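Local coordinates for protein tartrate dehydrogenase/decarboxylase (Pseudomonas putida, PDB 3FLK) that oxidises tartrate to oxaloglycolate with NAD, converts meso-tartrate to D-glycerate and oxidatively decarboxylates D-malate to pyruvate, using magnesium or manganese, at residues 138-146 with 158-168; 23-34 with 349-360. The protein carries 1 engineered substitution. All blocks are in the same frame, centred on the assembly; numbering follows the deposited sequence.

Contact 1 of 2, residues 138-146 with 158-168; sequences EGEYSSLGG and IQESIFTRRGV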
loop_
_atom_site.group_PDB
_atom_site.type_symbol
_atom_site.label_atom_id
_atom_site.label_comp_id
_atom_site.label_asym_id
_atom_site.label_seq_id
_atom_site.Cartn_x
_atom_site.Cartn_y
_atom_site.Cartn_z
ATOM N N GLU A 138 1.177 -2.883 18.016
ATOM C CA GLU A 138 1.927 -1.623 18.075
ATOM C C GLU A 138 2.101 -1.011 16.684
ATOM O O GLU A 138 1.291 -1.260 15.786
ATOM C CB GLU A 138 3.279 -1.816 18.803
ATOM C CG GLU A 138 4.195 -2.901 18.212
ATOM C CD GLU A 138 5.530 -3.043 18.947
ATOM O OE1 GLU A 138 6.580 -3.059 18.268
ATOM O OE2 GLU A 138 5.537 -3.146 20.194
ATOM N N GLY A 139 3.138 -0.198 16.509
ATOM C CA GLY A 139 3.470 0.344 15.198
ATOM C C GLY A 139 2.756 1.631 14.839
ATOM O O GLY A 139 2.626 2.534 15.669
ATOM N N GLU A 140 2.295 1.705 13.592
ATOM C CA GLU A 140 1.727 2.928 13.020
ATOM C C GLU A 140 0.308 3.223 13.500
ATOM O O GLU A 140 -0.117 4.377 13.507
ATOM C CB GLU A 140 1.749 2.873 11.486
ATOM C CG GLU A 140 3.103 2.518 10.871
ATOM C CD GLU A 140 3.293 1.018 10.637
ATOM O OE1 GLU A 140 2.677 0.197 11.358
ATOM O OE2 GLU A 140 4.063 0.665 9.718
ATOM N N TYR A 141 -0.428 2.181 13.882
ATOM C CA TYR A 141 -1.783 2.369 14.381
ATOM C C TYR A 141 -1.746 2.826 15.824
ATOM O O TYR A 141 -1.397 2.072 16.735
ATOM C CB TYR A 141 -2.641 1.119 14.179
ATOM C CG TYR A 141 -3.016 0.887 12.729
ATOM C CD1 TYR A 141 -2.830 1.888 11.769
ATOM C CD2 TYR A 141 -3.586 -0.315 12.320
ATOM C CE1 TYR A 141 -3.180 1.685 10.438
ATOM C CE2 TYR A 141 -3.939 -0.527 10.990
ATOM C CZ TYR A 141 -3.734 0.473 10.058
ATOM O OH TYR A 141 -4.087 0.267 8.745
ATOM N N SER A 142 -2.105 4.089 16.012
ATOM C CA SER A 142 -1.838 4.783 17.254
ATOM C C SER A 142 -2.909 5.819 17.556
ATOM O O SER A 142 -3.522 6.385 16.647
ATOM C CB SER A 142 -0.468 5.459 17.160
ATOM O OG SER A 142 -0.251 6.354 18.233
ATOM N N SER A 143 -3.135 6.044 18.845
ATOM C CA SER A 143 -3.975 7.137 19.312
ATOM C C SER A 143 -3.134 8.094 20.165
ATOM O O SER A 143 -3.661 8.856 20.981
ATOM C CB SER A 143 -5.170 6.593 20.095
ATOM O OG SER A 143 -4.736 5.816 21.197
ATOM N N LEU A 144 -1.818 8.048 19.958
ATOM C CA LEU A 144 -0.879 8.897 20.684
ATOM C C LEU A 144 -0.547 10.140 19.878
ATOM O O LEU A 144 -0.237 10.060 18.684
ATOM C CB LEU A 144 0.414 8.139 20.997
ATOM C CG LEU A 144 0.313 6.709 21.532
ATOM C CD1 LEU A 144 1.625 5.996 21.310
ATOM C CD2 LEU A 144 -0.076 6.679 22.996
ATOM N N GLY A 145 -0.609 11.287 20.546
ATOM C CA GLY A 145 -0.337 12.573 19.923
ATOM C C GLY A 145 -1.447 13.550 20.240
ATOM O O GLY A 145 -1.951 13.580 21.367
ATOM N N GLY A 146 -1.835 14.338 19.243
ATOM C CA GLY A 146 -2.912 15.305 19.407
ATOM C C GLY A 146 -2.787 16.515 18.505
ATOM O O GLY A 146 -2.031 16.508 17.531
ATOM N N ILE A 158 -0.039 15.988 15.525
ATOM C CA ILE A 158 1.061 15.052 15.767
ATOM C C ILE A 158 0.523 13.653 16.049
ATOM O O ILE A 158 -0.444 13.484 16.797
ATOM C CB ILE A 158 1.941 15.510 16.952
ATOM C CG1 ILE A 158 2.326 16.980 16.788
ATOM C CG2 ILE A 158 3.195 14.646 17.059
ATOM C CD1 ILE A 158 2.377 17.744 18.081
ATOM N N GLN A 159 1.170 12.659 15.448
ATOM C CA GLN A 159 0.795 11.258 15.592
ATOM C C GLN A 159 2.060 10.424 15.840
ATOM O O GLN A 159 2.967 10.427 15.014
ATOM C CB GLN A 159 0.086 10.799 14.313
ATOM C CG GLN A 159 -0.273 9.320 14.252
ATOM C CD GLN A 159 -1.560 9.002 14.975
ATOM O OE1 GLN A 159 -1.546 8.573 16.128
ATOM N NE2 GLN A 159 -2.686 9.224 14.308
ATOM N N GLU A 160 2.119 9.726 16.975
ATOM C CA GLU A 160 3.292 8.913 17.322
ATOM C C GLU A 160 3.167 7.464 16.868
ATOM O O GLU A 160 2.089 6.877 16.939
ATOM C CB GLU A 160 3.563 8.933 18.829
ATOM C CG GLU A 160 4.225 10.195 19.336
ATOM C CD GLU A 160 3.217 11.229 19.772
ATOM O OE1 GLU A 160 2.423 10.937 20.692
ATOM O OE2 GLU A 160 3.219 12.339 19.205
ATOM N N SER A 161 4.279 6.901 16.402
ATOM C CA SER A 161 4.383 5.472 16.104
ATOM C C SER A 161 5.383 4.836 17.062
ATOM O O SER A 161 6.518 5.307 17.182
ATOM C CB SER A 161 4.841 5.244 14.663
ATOM O OG SER A 161 3.832 5.588 13.733
ATOM N N ILE A 162 4.961 3.773 17.742
ATOM C CA ILE A 162 5.806 3.095 18.726
ATOM C C ILE A 162 6.147 1.678 18.282
ATOM O O ILE A 162 5.259 0.884 17.966
ATOM C CB ILE A 162 5.135 3.028 20.125
ATOM C CG1 ILE A 162 4.596 4.398 20.558
ATOM C CG2 ILE A 162 6.099 2.437 21.174
ATOM C CD1 ILE A 162 5.644 5.473 20.773
ATOM N N PHE A 163 7.442 1.380 18.255
ATOM C CA PHE A 163 7.938 0.025 18.041
ATOM C C PHE A 163 8.821 -0.356 19.228
ATOM O O PHE A 163 9.619 0.462 19.699
ATOM C CB PHE A 163 8.725 -0.064 16.730
ATOM C CG PHE A 163 7.890 0.181 15.496
ATOM C CD1 PHE A 163 7.407 -0.887 14.745
ATOM C CD2 PHE A 163 7.593 1.479 15.082
ATOM C CE1 PHE A 163 6.637 -0.669 13.596
ATOM C CE2 PHE A 163 6.819 1.708 13.941
ATOM C CZ PHE A 163 6.344 0.633 13.196
ATOM N N THR A 164 8.655 -1.576 19.731
ATOM C CA THR A 164 9.460 -2.068 20.856
ATOM C C THR A 164 10.263 -3.287 20.422
ATOM O O THR A 164 9.874 -3.978 19.479
ATOM C CB THR A 164 8.591 -2.440 22.084
ATOM O OG1 THR A 164 7.688 -3.500 21.744
ATOM C CG2 THR A 164 7.796 -1.235 22.586
ATOM N N ARG A 165 11.382 -3.549 21.096
ATOM C CA ARG A 165 12.150 -4.769 20.829
ATOM C C ARG A 165 11.297 -6.010 21.073
ATOM O O ARG A 165 11.318 -6.943 20.272
ATOM C CB ARG A 165 13.433 -4.840 21.663
ATOM C CG ARG A 165 14.275 -6.072 21.339
ATOM C CD ARG A 165 15.591 -6.111 22.096
ATOM N NE ARG A 165 16.596 -5.263 21.468
ATOM C CZ ARG A 165 17.907 -5.481 21.515
ATOM N NH1 ARG A 165 18.395 -6.542 22.151
ATOM N NH2 ARG A 165 18.732 -4.641 20.910
ATOM N N ARG A 166 10.549 -6.004 22.173
ATOM C CA ARG A 166 9.676 -7.122 22.532
ATOM C C ARG A 166 8.667 -7.433 21.427
ATOM O O ARG A 166 8.587 -8.571 20.965
ATOM C CB ARG A 166 8.964 -6.862 23.864
ATOM C CG ARG A 166 9.899 -6.852 25.071
ATOM C CD ARG A 166 9.123 -6.819 26.380
ATOM N NE ARG A 166 10.015 -6.866 27.539
ATOM C CZ ARG A 166 10.463 -5.797 28.196
ATOM N NH1 ARG A 166 10.102 -4.575 27.823
ATOM N NH2 ARG A 166 11.274 -5.953 29.235
ATOM N N GLY A 167 7.926 -6.412 20.995
ATOM C CA GLY A 167 6.912 -6.557 19.949
ATOM C C GLY A 167 7.462 -6.884 18.571
ATOM O O GLY A 167 6.888 -7.698 17.843
ATOM N N VAL A 168 8.567 -6.243 18.204
ATOM C CA VAL A 168 9.196 -6.483 16.911
ATOM C C VAL A 168 9.802 -7.894 16.850
ATOM O O VAL A 168 9.567 -8.633 15.889
ATOM C CB VAL A 168 10.238 -5.382 16.557
ATOM C CG1 VAL A 168 11.107 -5.802 15.384
ATOM C CG2 VAL A 168 9.529 -4.055 16.244
HETATM O O HOH W 1 1.391 6.590 13.408
#
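The Phe163 ring carries Gly139 CA over one face, a CH-pi contact 3.7 Å from the ring centroid, while the carboxylate of Glu140 stands near the ring plane at its edge, the two planes 74° apart. Glu140 itself is held by Ser244 and Leu246 N. The setting is the beta hairpin of strands 145-148 and 156-164, the arm of this dehydrogenase family; strand 156-164 pairs antiparallel with a strand of the second subunit, extending the sheet across the dimer. Glycine suits position 139 because a side chain would crowd the carbonyl oxygen of the residue before and meet Glu140.

Glu138 closes one end of the contact with both carboxylate oxygens. Its CG lies between the backbone N and carbonyl carbon (chi1 56°), and the extended chain reaches Thr164: Thr164 N bonds Glu138 OE1 at 2.9 Å from above the carboxylate plane, and Thr164 OG1 donates a hydrogen bond to the syn lone pair of Glu138 OE2 at 2.7 Å. Thr164, the N-cap residue of helix 165-181, also accepts from Gly167 N with OG1 at 3.0 Å. Were Glu138 cut back to an alanine, Thr164 N and OG1 would probably lose these acceptors, leaving Gly167 N as the hydroxyl's remaining partner here.

Midway along, Leu144 CD1 packs tightly on Ile162 CG1, 3.5 Å away. Gly139 N bonds Ile162 O, Glu160 N bonds Leu144 O, and Gly146 and Ile158 make both bonds of an antiparallel pair. Ser142 forms an ST turn: OG, trans to the Ser142 nitrogen (chi1 169°), accepts from Leu144 N and donates to Glu160 O at 2.7 Å.

Contact 2 of 2, residues 23-34 with 349-360; sequences EGIRVLEAAALK and TQQVGAAISDTL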
loop_
_atom_site.group_PDB
_atom_site.type_symbol
_atom_site.label_atom_id
_atom_site.label_comp_id
_atom_site.label_asym_id
_atom_site.label_seq_id
_atom_site.Cartn_x
_atom_site.Cartn_y
_atom_site.Cartn_z
ATOM N N GLU A 23 -23.740 -17.639 8.664
ATOM C CA GLU A 23 -23.263 -18.611 7.679
ATOM C C GLU A 23 -22.007 -19.336 8.163
ATOM O O GLU A 23 -21.848 -20.535 7.929
ATOM C CB GLU A 23 -23.031 -17.958 6.308
ATOM C CG GLU A 23 -24.277 -17.299 5.693
ATOM C CD GLU A 23 -25.525 -18.175 5.762
ATOM O OE1 GLU A 23 -26.605 -17.642 6.097
ATOM O OE2 GLU A 23 -25.430 -19.392 5.494
ATOM N N GLY A 24 -21.122 -18.604 8.836
ATOM C CA GLY A 24 -19.951 -19.200 9.478
ATOM C C GLY A 24 -20.347 -20.223 10.532
ATOM O O GLY A 24 -19.826 -21.339 10.549
ATOM N N ILE A 25 -21.281 -19.840 11.400
ATOM C CA ILE A 25 -21.798 -20.730 12.444
ATOM C C ILE A 25 -22.480 -21.967 11.837
ATOM O O ILE A 25 -22.282 -23.085 12.315
ATOM C CB ILE A 25 -22.742 -19.976 13.419
ATOM C CG1 ILE A 25 -21.944 -18.940 14.225
ATOM C CG2 ILE A 25 -23.461 -20.953 14.362
ATOM C CD1 ILE A 25 -22.790 -17.866 14.890
ATOM N N ARG A 26 -23.253 -21.756 10.772
ATOM C CA ARG A 26 -23.919 -22.840 10.045
ATOM C C ARG A 26 -22.926 -23.928 9.624
ATOM O O ARG A 26 -23.135 -25.109 9.910
ATOM C CB ARG A 26 -24.645 -22.277 8.821
ATOM C CG ARG A 26 -25.492 -23.273 8.039
ATOM C CD ARG A 26 -26.036 -22.602 6.789
ATOM N NE ARG A 26 -27.219 -23.274 6.256
ATOM C CZ ARG A 26 -28.085 -22.706 5.421
ATOM N NH1 ARG A 26 -27.909 -21.450 5.024
ATOM N NH2 ARG A 26 -29.131 -23.395 4.985
ATOM N N VAL A 27 -21.848 -23.520 8.955
ATOM C CA VAL A 27 -20.829 -24.454 8.466
ATOM C C VAL A 27 -20.051 -25.105 9.616
ATOM O O VAL A 27 -19.708 -26.292 9.547
ATOM C CB VAL A 27 -19.857 -23.776 7.462
ATOM C CG1 VAL A 27 -18.817 -24.771 6.949
ATOM C CG2 VAL A 27 -20.626 -23.166 6.293
ATOM N N LEU A 28 -19.776 -24.327 10.665
ATOM C CA LEU A 28 -19.103 -24.846 11.861
ATOM C C LEU A 28 -19.937 -25.913 12.570
ATOM O O LEU A 28 -19.398 -26.922 13.030
ATOM C CB LEU A 28 -18.763 -23.718 12.839
ATOM C CG LEU A 28 -17.606 -22.771 12.505
ATOM C CD1 LEU A 28 -17.601 -21.601 13.472
ATOM C CD2 LEU A 28 -16.269 -23.489 12.540
ATOM N N GLU A 29 -21.247 -25.682 12.656
ATOM C CA GLU A 29 -22.167 -26.646 13.264
ATOM C C GLU A 29 -22.270 -27.929 12.435
ATOM O O GLU A 29 -22.391 -29.019 12.990
ATOM C CB GLU A 29 -23.547 -26.018 13.500
ATOM C CG GLU A 29 -23.591 -25.076 14.710
ATOM C CD GLU A 29 -24.898 -24.300 14.842
ATOM O OE1 GLU A 29 -25.598 -24.090 13.826
ATOM O OE2 GLU A 29 -25.222 -23.884 15.975
ATOM N N ALA A 30 -22.205 -27.794 11.112
ATOM C CA ALA A 30 -22.160 -28.946 10.211
ATOM C C ALA A 30 -20.847 -29.716 10.364
ATOM O O ALA A 30 -20.834 -30.949 10.328
ATOM C CB ALA A 30 -22.361 -28.508 8.769
ATOM N N ALA A 31 -19.749 -28.981 10.536
ATOM C CA ALA A 31 -18.440 -29.580 10.788
ATOM C C ALA A 31 -18.402 -30.280 12.146
ATOM O O ALA A 31 -17.809 -31.352 12.277
ATOM C CB ALA A 31 -17.340 -28.529 10.696
ATOM N N ALA A 32 -19.039 -29.669 13.145
ATOM C CA ALA A 32 -19.095 -30.225 14.499
ATOM C C ALA A 32 -19.842 -31.555 14.524
ATOM O O ALA A 32 -19.386 -32.519 15.143
ATOM C CB ALA A 32 -19.731 -29.234 15.461
ATOM N N LEU A 33 -20.984 -31.596 13.840
ATOM C CA LEU A 33 -21.792 -32.807 13.720
ATOM C C LEU A 33 -21.018 -33.940 13.040
ATOM O O LEU A 33 -21.012 -35.071 13.524
ATOM C CB LEU A 33 -23.087 -32.506 12.952
ATOM C CG LEU A 33 -24.082 -33.648 12.706
ATOM C CD1 LEU A 33 -24.802 -34.055 13.990
ATOM C CD2 LEU A 33 -25.083 -33.255 11.627
ATOM N N LYS A 34 -20.361 -33.615 11.929
ATOM C CA LYS A 34 -19.631 -34.587 11.113
ATOM C C LYS A 34 -18.450 -35.234 11.842
ATOM O O LYS A 34 -18.209 -36.432 11.695
ATOM C CB LYS A 34 -19.142 -33.920 9.823
ATOM C CG LYS A 34 -18.628 -34.879 8.765
ATOM C CD LYS A 34 -17.978 -34.126 7.619
ATOM C CE LYS A 34 -17.578 -35.061 6.491
ATOM N NZ LYS A 34 -18.759 -35.522 5.718
ATOM N N THR A 349 -25.799 -14.580 -0.147
ATOM C CA THR A 349 -25.004 -14.931 1.027
ATOM C C THR A 349 -25.457 -16.264 1.632
ATOM O O THR A 349 -24.640 -17.165 1.854
ATOM C CB THR A 349 -25.107 -13.826 2.106
ATOM O OG1 THR A 349 -24.726 -12.567 1.540
ATOM C CG2 THR A 349 -24.214 -14.136 3.306
ATOM N N GLN A 350 -26.763 -16.378 1.875
ATOM C CA GLN A 350 -27.348 -17.544 2.537
ATOM C C GLN A 350 -27.251 -18.799 1.676
ATOM O O GLN A 350 -27.048 -19.894 2.198
ATOM C CB GLN A 350 -28.808 -17.273 2.926
ATOM C CG GLN A 350 -28.998 -16.206 4.019
ATOM C CD GLN A 350 -28.744 -14.787 3.531
ATOM O OE1 GLN A 350 -28.862 -14.488 2.334
ATOM N NE2 GLN A 350 -28.391 -13.899 4.459
ATOM N N GLN A 351 -27.388 -18.633 0.363
ATOM C CA GLN A 351 -27.276 -19.753 -0.578
ATOM C C GLN A 351 -25.857 -20.322 -0.641
ATOM O O GLN A 351 -25.682 -21.531 -0.769
ATOM C CB GLN A 351 -27.754 -19.347 -1.976
ATOM C CG GLN A 351 -29.274 -19.224 -2.104
ATOM C CD GLN A 351 -29.716 -18.689 -3.460
ATOM O OE1 GLN A 351 -29.041 -17.859 -4.066
ATOM N NE2 GLN A 351 -30.868 -19.160 -3.933
ATOM N N VAL A 352 -24.852 -19.454 -0.552
ATOM C CA VAL A 352 -23.454 -19.906 -0.520
ATOM C C VAL A 352 -23.161 -20.656 0.783
ATOM O O VAL A 352 -22.542 -21.725 0.767
ATOM C CB VAL A 352 -22.453 -18.739 -0.738
ATOM C CG1 VAL A 352 -21.007 -19.232 -0.633
ATOM C CG2 VAL A 352 -22.684 -18.091 -2.098
ATOM N N GLY A 353 -23.621 -20.099 1.901
ATOM C CA GLY A 353 -23.524 -20.766 3.202
ATOM C C GLY A 353 -24.127 -22.160 3.167
ATOM O O GLY A 353 -23.507 -23.126 3.619
ATOM N N ALA A 354 -25.331 -22.258 2.606
ATOM C CA ALA A 354 -26.036 -23.532 2.450
ATOM C C ALA A 354 -25.289 -24.518 1.551
ATOM O O ALA A 354 -25.227 -25.712 1.854
ATOM C CB ALA A 354 -27.447 -23.293 1.919
ATOM N N ALA A 355 -24.730 -24.015 0.452
ATOM C CA ALA A 355 -23.982 -24.842 -0.499
ATOM C C ALA A 355 -22.702 -25.433 0.105
ATOM O O ALA A 355 -22.375 -26.594 -0.140
ATOM C CB ALA A 355 -23.661 -24.045 -1.760
ATOM N N ILE A 356 -21.988 -24.633 0.894
ATOM C CA ILE A 356 -20.768 -25.097 1.561
ATOM C C ILE A 356 -21.111 -26.110 2.655
ATOM O O ILE A 356 -20.464 -27.154 2.767
ATOM C CB ILE A 356 -19.927 -23.916 2.124
ATOM C CG1 ILE A 356 -19.424 -23.033 0.975
ATOM C CG2 ILE A 356 -18.745 -24.433 2.953
ATOM C CD1 ILE A 356 -18.902 -21.665 1.398
ATOM N N SER A 357 -22.142 -25.802 3.439
ATOM C CA SER A 357 -22.624 -26.687 4.495
ATOM C C SER A 357 -23.062 -28.051 3.944
ATOM O O SER A 357 -22.700 -29.095 4.498
ATOM C CB SER A 357 -23.771 -26.020 5.261
ATOM O OG SER A 357 -24.070 -26.731 6.449
ATOM N N ASP A 358 -23.824 -28.035 2.849
ATOM C CA ASP A 358 -24.286 -29.269 2.208
ATOM C C ASP A 358 -23.143 -30.083 1.606
ATOM O O ASP A 358 -23.106 -31.306 1.753
ATOM C CB ASP A 358 -25.329 -28.974 1.127
ATOM C CG ASP A 358 -25.873 -30.240 0.483
ATOM O OD1 ASP A 358 -26.267 -31.168 1.226
ATOM O OD2 ASP A 358 -25.901 -30.310 -0.765
ATOM N N THR A 359 -22.228 -29.401 0.920
ATOM C CA THR A 359 -21.048 -30.039 0.333
ATOM C C THR A 359 -20.210 -30.722 1.418
ATOM O O THR A 359 -19.752 -31.852 1.236
ATOM C CB THR A 359 -20.194 -29.018 -0.455
ATOM O OG1 THR A 359 -20.990 -28.436 -1.495
ATOM C CG2 THR A 359 -18.971 -29.675 -1.077
ATOM N N LEU A 360 -20.030 -30.036 2.544
ATOM C CA LEU A 360 -19.268 -30.568 3.672
ATOM C C LEU A 360 -19.896 -31.852 4.219
ATOM O O LEU A 360 -19.197 -32.840 4.455
ATOM C CB LEU A 360 -19.139 -29.514 4.777
ATOM C CG LEU A 360 -18.210 -29.796 5.963
ATOM C CD1 LEU A 360 -17.624 -28.499 6.471
ATOM C CD2 LEU A 360 -18.937 -30.521 7.085
HETATM O O HOH W 2 -27.004 -14.827 6.826
#
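Helices 23-34 and 349-360 run side by side in the same sense, their axes 9.0 Å apart at closest and 9° from parallel. The backbones come nearest where Glu23 faces Gly353, CA to CA 5.0 Å, and where Val27 faces Ser357. Gly353 permits this closeness, since a CB there would collide with Glu23 OE2, which lies 3.3 Å from Gly353 CA.

Glu23 fits as a knob among Thr349, Gln350, Gly353 and Ala354. Its chain bends at chi2 (-47°), laying the carboxylate across Gln350, and a water links Glu23 OE1 to Gln350 NE2, which also bonds Asn294. Within the same helix, Arg26 NH1 meets the syn lone pair of Glu23 OE2 at 3.3 Å in a salt bridge in the guanidinium plane, while the small methyl of Ala354, CB, covers one guanidinium face.

This is knobs-into-holes packing of two sequence-distant helices of the isocitrate/isopropylmalate dehydrogenase fold: Val27 and Ile356 rest on Ile302 of helix 299-313, and Leu360 touches Met326 of helix 317-336. Val27 is the second knob: its CG1 touches Leu360 CD1 at 3.9 Å and Ile356 CG2 at 4.0 Å. Leu360 reciprocates, entering the hole formed by Val27, Ala30, Ala31 and Lys34, where the two alanines leave room for its branches. Lys34 bends at chi4 (74°), and its NZ is shared between Leu360 O, at 3.0 Å and in its carbonyl plane, and Leu363 O, its stronger partner.

Overall arrangement
Contacts 1 and 2 lie on opposite sides of the chain's centre, their own centres about 40 Å apart, and share no helix or strand. Along the chain, contact 1 is nested within the long loop that contact 2 closes. Both are partly buried, but in different surroundings: contact 1 belongs to the hairpin at the subunit interface, with Glu140 about 8 Å by side chain from that of Asp249, a probable metal ligand, whereas no other chain touches the segments of contact 2. Backbone pairing and a carboxylate grip dominate contact 1; interlocking knobs, aliphatic Val27 and Leu360 and the buried carboxylate of Glu23, bordered by Arg26 and Lys34, join 23-34 to 349-360.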